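Local coordinates for protein 2-C-methyl-D-erythritol 4-phosphate cytidylyltransferase (Thermus thermophilus HB8, PDB 2PX7) that probably catalyses the transfer of a cytidylyl group from CTP to 2-C-methyl-D-erythritol 4-phosphate, a step of the non-mevalonate route to isoprenoids, at residues R126-V140 with V199-E212. Residues are numbered along the deposited sequence; the frame is centred on the assembly and turned at random.
Sequences RVLEAAQRSGAAVPV and VQALGYPVALVEGE
E212 OE2 is gripped end-on by both terminal nitrogens of R126, with NH2 at 3.2 Å and NH1 at 3.3 Å. Both bonds of this salt bridge end on that one oxygen, reaching it from the same face of the carboxylate, whose plane stands 63° from the guanidinium and is thus far from coplanar with it; the other oxygen, OE1, bonds to S120. R126 NH1 also donates to E210 O at 2.8 Å, nearly in the guanidinium plane. Over one guanidinium face, offset toward the rim, lies the E210 carboxylate; its OE2 makes a long salt bridge to R126 NE, 3.9 Å, by charge alone, since no N-H points at it. The aliphatic part of R126 leaves the helix with CG anti to the backbone N (chi1 -178°) and passes over V209, CG lying 4.0 Å from V209 CB. From its strand that valine points at helix 126-134: its CG1 meets A130 CB at 3.6 Å, while CG2 touches V127 and P139. At the far end of the helix, Y204 OH donates to S134 O (2.8 Å), which lies at the ring edge, and a water links S134 O with P205 O. A136 CB packs among V199, Y204 and V206. Between these ends, five backbone bonds, from A207 N to A136 O through G211 N to V140 O, join strand 136-140 to 207-210 and the residue after it, in parallel register with A137 beside A207 and their axes 38° apart. Strand 207-210 is outermost in this chain's seven-stranded mixed sheet, and V206 bonds through its backbone to the second subunit. With helix 121-134 packed on one sheet face, this edge belongs to the Rossmann-like α/β fold of the IspD cytidylyltransferases.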
loop_
_atom_site.group_PDB
_atom_site.type_symbol
_atom_site.label_atom_id
_atom_site.label_comp_id
_atom_site.label_asym_id
_atom_site.label_seq_id
_atom_site.Cartn_x
_atom_site.Cartn_y
_atom_site.Cartn_z
ATOM N N ARG A 126 0.504 1.508 -20.542
ATOM C CA ARG A 126 1.579 2.352 -20.034
ATOM C C ARG A 126 2.882 1.542 -19.837
ATOM O O ARG A 126 3.959 1.993 -20.199
ATOM C CB ARG A 126 1.123 3.032 -18.732
ATOM C CG ARG A 126 2.113 4.012 -18.063
ATOM C CD ARG A 126 1.576 4.461 -16.669
ATOM N NE ARG A 126 0.170 4.810 -16.785
ATOM C CZ ARG A 126 -0.792 4.547 -15.900
ATOM N NH1 ARG A 126 -0.554 3.933 -14.750
ATOM N NH2 ARG A 126 -2.029 4.918 -16.187
ATOM N N VAL A 127 2.771 0.338 -19.284
ATOM C CA VAL A 127 3.943 -0.515 -19.092
ATOM C C VAL A 127 4.487 -0.931 -20.457
ATOM O O VAL A 127 5.678 -0.757 -20.732
ATOM C CB VAL A 127 3.635 -1.752 -18.209
ATOM C CG1 VAL A 127 4.856 -2.710 -18.189
ATOM C CG2 VAL A 127 3.265 -1.309 -16.804
ATOM N N LEU A 128 3.604 -1.442 -21.311
ATOM C CA LEU A 128 3.977 -1.869 -22.658
ATOM C C LEU A 128 4.628 -0.755 -23.487
ATOM O O LEU A 128 5.698 -0.951 -24.077
ATOM C CB LEU A 128 2.760 -2.445 -23.395
ATOM C CG LEU A 128 3.009 -3.074 -24.771
ATOM C CD1 LEU A 128 3.600 -4.444 -24.630
ATOM C CD2 LEU A 128 1.720 -3.167 -25.570
ATOM N N GLU A 129 3.965 0.401 -23.540
ATOM C CA GLU A 129 4.469 1.579 -24.247
ATOM C C GLU A 129 5.904 1.919 -23.851
ATOM O O GLU A 129 6.753 2.116 -24.722
ATOM C CB GLU A 129 3.555 2.789 -23.986
ATOM C CG GLU A 129 3.706 3.938 -24.992
ATOM C CD GLU A 129 4.842 4.884 -24.664
ATOM O OE1 GLU A 129 5.107 5.134 -23.458
ATOM O OE2 GLU A 129 5.472 5.392 -25.622
ATOM N N ALA A 130 6.176 1.987 -22.543
ATOM C CA ALA A 130 7.528 2.284 -22.063
ATOM C C ALA A 130 8.506 1.139 -22.344
ATOM O O ALA A 130 9.681 1.369 -22.643
ATOM C CB ALA A 130 7.512 2.642 -20.576
ATOM N N ALA A 131 8.027 -0.100 -22.276
ATOM C CA ALA A 131 8.889 -1.262 -22.565
ATOM C C ALA A 131 9.311 -1.287 -24.046
ATOM O O ALA A 131 10.456 -1.621 -24.355
ATOM C CB ALA A 131 8.202 -2.568 -22.176
ATOM N N GLN A 132 8.393 -0.906 -24.941
ATOM C CA GLN A 132 8.668 -0.824 -26.395
ATOM C C GLN A 132 9.820 0.113 -26.728
ATOM O O GLN A 132 10.579 -0.136 -27.666
ATOM C CB GLN A 132 7.415 -0.382 -27.171
ATOM C CG GLN A 132 6.322 -1.441 -27.231
ATOM C CD GLN A 132 4.957 -0.911 -27.689
ATOM O OE1 GLN A 132 4.660 0.286 -27.586
ATOM N NE2 GLN A 132 4.110 -1.818 -28.168
ATOM N N ARG A 133 9.945 1.186 -25.954
ATOM C CA ARG A 133 10.955 2.202 -26.201
ATOM C C ARG A 133 12.234 1.891 -25.445
ATOM O O ARG A 133 13.335 2.023 -25.985
ATOM C CB ARG A 133 10.439 3.585 -25.756
ATOM C CG ARG A 133 9.349 4.200 -26.660
ATOM C CD ARG A 133 8.706 5.483 -26.043
ATOM N NE ARG A 133 9.402 5.960 -24.849
ATOM C CZ ARG A 133 8.851 6.083 -23.642
ATOM N NH1 ARG A 133 7.567 5.797 -23.442
ATOM N NH2 ARG A 133 9.588 6.506 -22.621
ATOM N N SER A 134 12.081 1.479 -24.193
ATOM C CA SER A 134 13.203 1.427 -23.265
ATOM C C SER A 134 13.772 0.021 -23.086
ATOM O O SER A 134 14.899 -0.132 -22.617
ATOM C CB SER A 134 12.793 1.986 -21.904
ATOM O OG SER A 134 12.012 1.020 -21.204
ATOM N N GLY A 135 12.990 -0.993 -23.432
ATOM C CA GLY A 135 13.422 -2.367 -23.262
ATOM C C GLY A 135 13.242 -2.948 -21.882
ATOM O O GLY A 135 13.382 -4.140 -21.709
ATOM N N ALA A 136 12.955 -2.109 -20.891
ATOM C CA ALA A 136 12.736 -2.569 -19.513
ATOM C C ALA A 136 11.950 -1.489 -18.798
ATOM O O ALA A 136 12.446 -0.386 -18.676
ATOM C CB ALA A 136 14.078 -2.817 -18.786
ATOM N N ALA A 137 10.740 -1.811 -18.332
ATOM C CA ALA A 137 9.878 -0.831 -17.661
ATOM C C ALA A 137 9.021 -1.465 -16.570
ATOM O O ALA A 137 8.404 -2.524 -16.765
ATOM C CB ALA A 137 8.991 -0.114 -18.672
ATOM N N VAL A 138 8.977 -0.787 -15.431
ATOM C CA VAL A 138 8.313 -1.274 -14.232
ATOM C C VAL A 138 7.337 -0.215 -13.653
ATOM O O VAL A 138 7.723 0.956 -13.500
ATOM C CB VAL A 138 9.410 -1.624 -13.180
ATOM C CG1 VAL A 138 8.818 -1.933 -11.848
ATOM C CG2 VAL A 138 10.255 -2.803 -13.683
ATOM N N PRO A 139 6.092 -0.630 -13.301
ATOM C CA PRO A 139 5.204 0.278 -12.562
ATOM C C PRO A 139 5.538 0.366 -11.076
ATOM O O PRO A 139 5.784 -0.656 -10.422
ATOM C CB PRO A 139 3.809 -0.309 -12.791
ATOM C CG PRO A 139 4.063 -1.804 -12.950
ATOM C CD PRO A 139 5.448 -1.937 -13.567
ATOM N N VAL A 140 5.556 1.599 -10.558
ATOM C CA VAL A 140 5.862 1.869 -9.162
ATOM C C VAL A 140 4.820 2.812 -8.541
ATOM O O VAL A 140 4.163 3.561 -9.250
ATOM C CB VAL A 140 7.305 2.450 -8.947
ATOM C CG1 VAL A 140 8.399 1.484 -9.466
ATOM C CG2 VAL A 140 7.446 3.861 -9.548
ATOM N N VAL A 199 17.550 -7.934 -14.631
ATOM C CA VAL A 199 17.949 -7.084 -15.741
ATOM C C VAL A 199 18.979 -6.026 -15.265
ATOM O O VAL A 199 19.967 -5.752 -15.945
ATOM C CB VAL A 199 16.687 -6.423 -16.427
ATOM C CG1 VAL A 199 17.099 -5.359 -17.460
ATOM C CG2 VAL A 199 15.818 -7.491 -17.099
ATOM N N GLN A 200 18.716 -5.449 -14.095
ATOM C CA GLN A 200 19.639 -4.541 -13.405
ATOM C C GLN A 200 21.037 -5.161 -13.208
ATOM O O GLN A 200 22.043 -4.489 -13.407
ATOM C CB GLN A 200 18.997 -4.123 -12.070
ATOM C CG GLN A 200 19.739 -3.096 -11.231
ATOM C CD GLN A 200 18.927 -2.742 -9.997
ATOM O OE1 GLN A 200 18.350 -3.621 -9.336
ATOM N NE2 GLN A 200 18.846 -1.466 -9.701
ATOM N N ALA A 201 21.103 -6.449 -12.867
ATOM C CA ALA A 201 22.391 -7.134 -12.672
ATOM C C ALA A 201 23.223 -7.246 -13.958
ATOM O O ALA A 201 24.440 -7.412 -13.911
ATOM C CB ALA A 201 22.181 -8.505 -12.013
ATOM N N LEU A 202 22.573 -7.092 -15.111
ATOM C CA LEU A 202 23.290 -7.015 -16.390
ATOM C C LEU A 202 23.980 -5.677 -16.627
ATOM O O LEU A 202 24.891 -5.577 -17.434
ATOM C CB LEU A 202 22.329 -7.305 -17.558
ATOM C CG LEU A 202 21.944 -8.746 -17.895
ATOM C CD1 LEU A 202 20.943 -8.732 -19.057
ATOM C CD2 LEU A 202 23.162 -9.601 -18.286
ATOM N N GLY A 203 23.552 -4.639 -15.927
ATOM C CA GLY A 203 24.031 -3.308 -16.215
ATOM C C GLY A 203 23.032 -2.576 -17.097
ATOM O O GLY A 203 23.346 -1.505 -17.616
ATOM N N TYR A 204 21.842 -3.151 -17.279
ATOM C CA TYR A 204 20.815 -2.538 -18.137
ATOM C C TYR A 204 19.859 -1.625 -17.322
ATOM O O TYR A 204 19.306 -2.054 -16.303
ATOM C CB TYR A 204 20.010 -3.597 -18.900
ATOM C CG TYR A 204 19.232 -3.041 -20.102
ATOM C CD1 TYR A 204 19.759 -3.119 -21.390
ATOM C CD2 TYR A 204 17.978 -2.434 -19.940
ATOM C CE1 TYR A 204 19.073 -2.611 -22.490
ATOM C CE2 TYR A 204 17.275 -1.913 -21.040
ATOM C CZ TYR A 204 17.838 -2.011 -22.307
ATOM O OH TYR A 204 17.186 -1.528 -23.397
ATOM N N PRO A 205 19.643 -0.379 -17.799
ATOM C CA PRO A 205 18.773 0.582 -17.095
ATOM C C PRO A 205 17.301 0.153 -17.120
ATOM O O PRO A 205 16.775 -0.236 -18.157
ATOM C CB PRO A 205 18.972 1.885 -17.896
ATOM C CG PRO A 205 19.336 1.403 -19.298
ATOM C CD PRO A 205 20.206 0.190 -19.045
ATOM N N VAL A 206 16.644 0.206 -15.977
ATOM C CA VAL A 206 15.230 -0.167 -15.932
ATOM C C VAL A 206 14.392 1.075 -15.647
ATOM O O VAL A 206 14.509 1.660 -14.590
ATOM C CB VAL A 206 14.951 -1.277 -14.887
ATOM C CG1 VAL A 206 13.472 -1.651 -14.861
ATOM C CG2 VAL A 206 15.841 -2.512 -15.172
ATOM N N ALA A 207 13.552 1.451 -16.601
ATOM C CA ALA A 207 12.706 2.625 -16.475
ATOM C C ALA A 207 11.508 2.361 -15.572
ATOM O O ALA A 207 11.055 1.223 -15.426
ATOM C CB ALA A 207 12.242 3.104 -17.855
ATOM N N LEU A 208 11.013 3.430 -14.966
ATOM C CA LEU A 208 9.893 3.379 -14.055
ATOM C C LEU A 208 8.701 4.118 -14.646
ATOM O O LEU A 208 8.872 5.159 -15.263
ATOM C CB LEU A 208 10.276 3.996 -12.705
ATOM C CG LEU A 208 11.509 3.455 -11.962
ATOM C CD1 LEU A 208 11.670 4.154 -10.613
ATOM C CD2 LEU A 208 11.423 1.931 -11.775
ATOM N N VAL A 209 7.501 3.567 -14.461
ATOM C CA VAL A 209 6.254 4.258 -14.824
ATOM C C VAL A 209 5.316 4.261 -13.624
ATOM O O VAL A 209 5.530 3.514 -12.678
ATOM C CB VAL A 209 5.523 3.649 -16.063
ATOM C CG1 VAL A 209 6.428 3.660 -17.301
ATOM C CG2 VAL A 209 4.953 2.257 -15.778
ATOM N N GLU A 210 4.286 5.098 -13.670
ATOM C CA GLU A 210 3.310 5.175 -12.579
ATOM C C GLU A 210 2.486 3.894 -12.499
ATOM O O GLU A 210 1.892 3.465 -13.473
ATOM C CB GLU A 210 2.404 6.423 -12.699
ATOM C CG GLU A 210 2.162 6.863 -14.128
ATOM C CD GLU A 210 1.066 7.928 -14.328
ATOM O OE1 GLU A 210 0.328 8.255 -13.348
ATOM O OE2 GLU A 210 0.964 8.426 -15.493
ATOM N N GLY A 211 2.487 3.264 -11.335
ATOM C CA GLY A 211 1.622 2.126 -11.109
ATOM C C GLY A 211 0.206 2.586 -10.789
ATOM O O GLY A 211 -0.209 3.678 -11.184
ATOM N N GLU A 212 -0.533 1.755 -10.067
ATOM C CA GLU A 212 -1.924 2.038 -9.734
ATOM C C GLU A 212 -2.330 1.341 -8.457
ATOM O O GLU A 212 -1.954 0.185 -8.224
ATOM C CB GLU A 212 -2.842 1.636 -10.888
ATOM C CG GLU A 212 -2.985 2.763 -11.894
ATOM C CD GLU A 212 -3.755 2.385 -13.127
ATOM O OE1 GLU A 212 -4.404 1.323 -13.122
ATOM O OE2 GLU A 212 -3.694 3.168 -14.108
HETATM O O HOH W 1 15.477 1.209 -20.024
#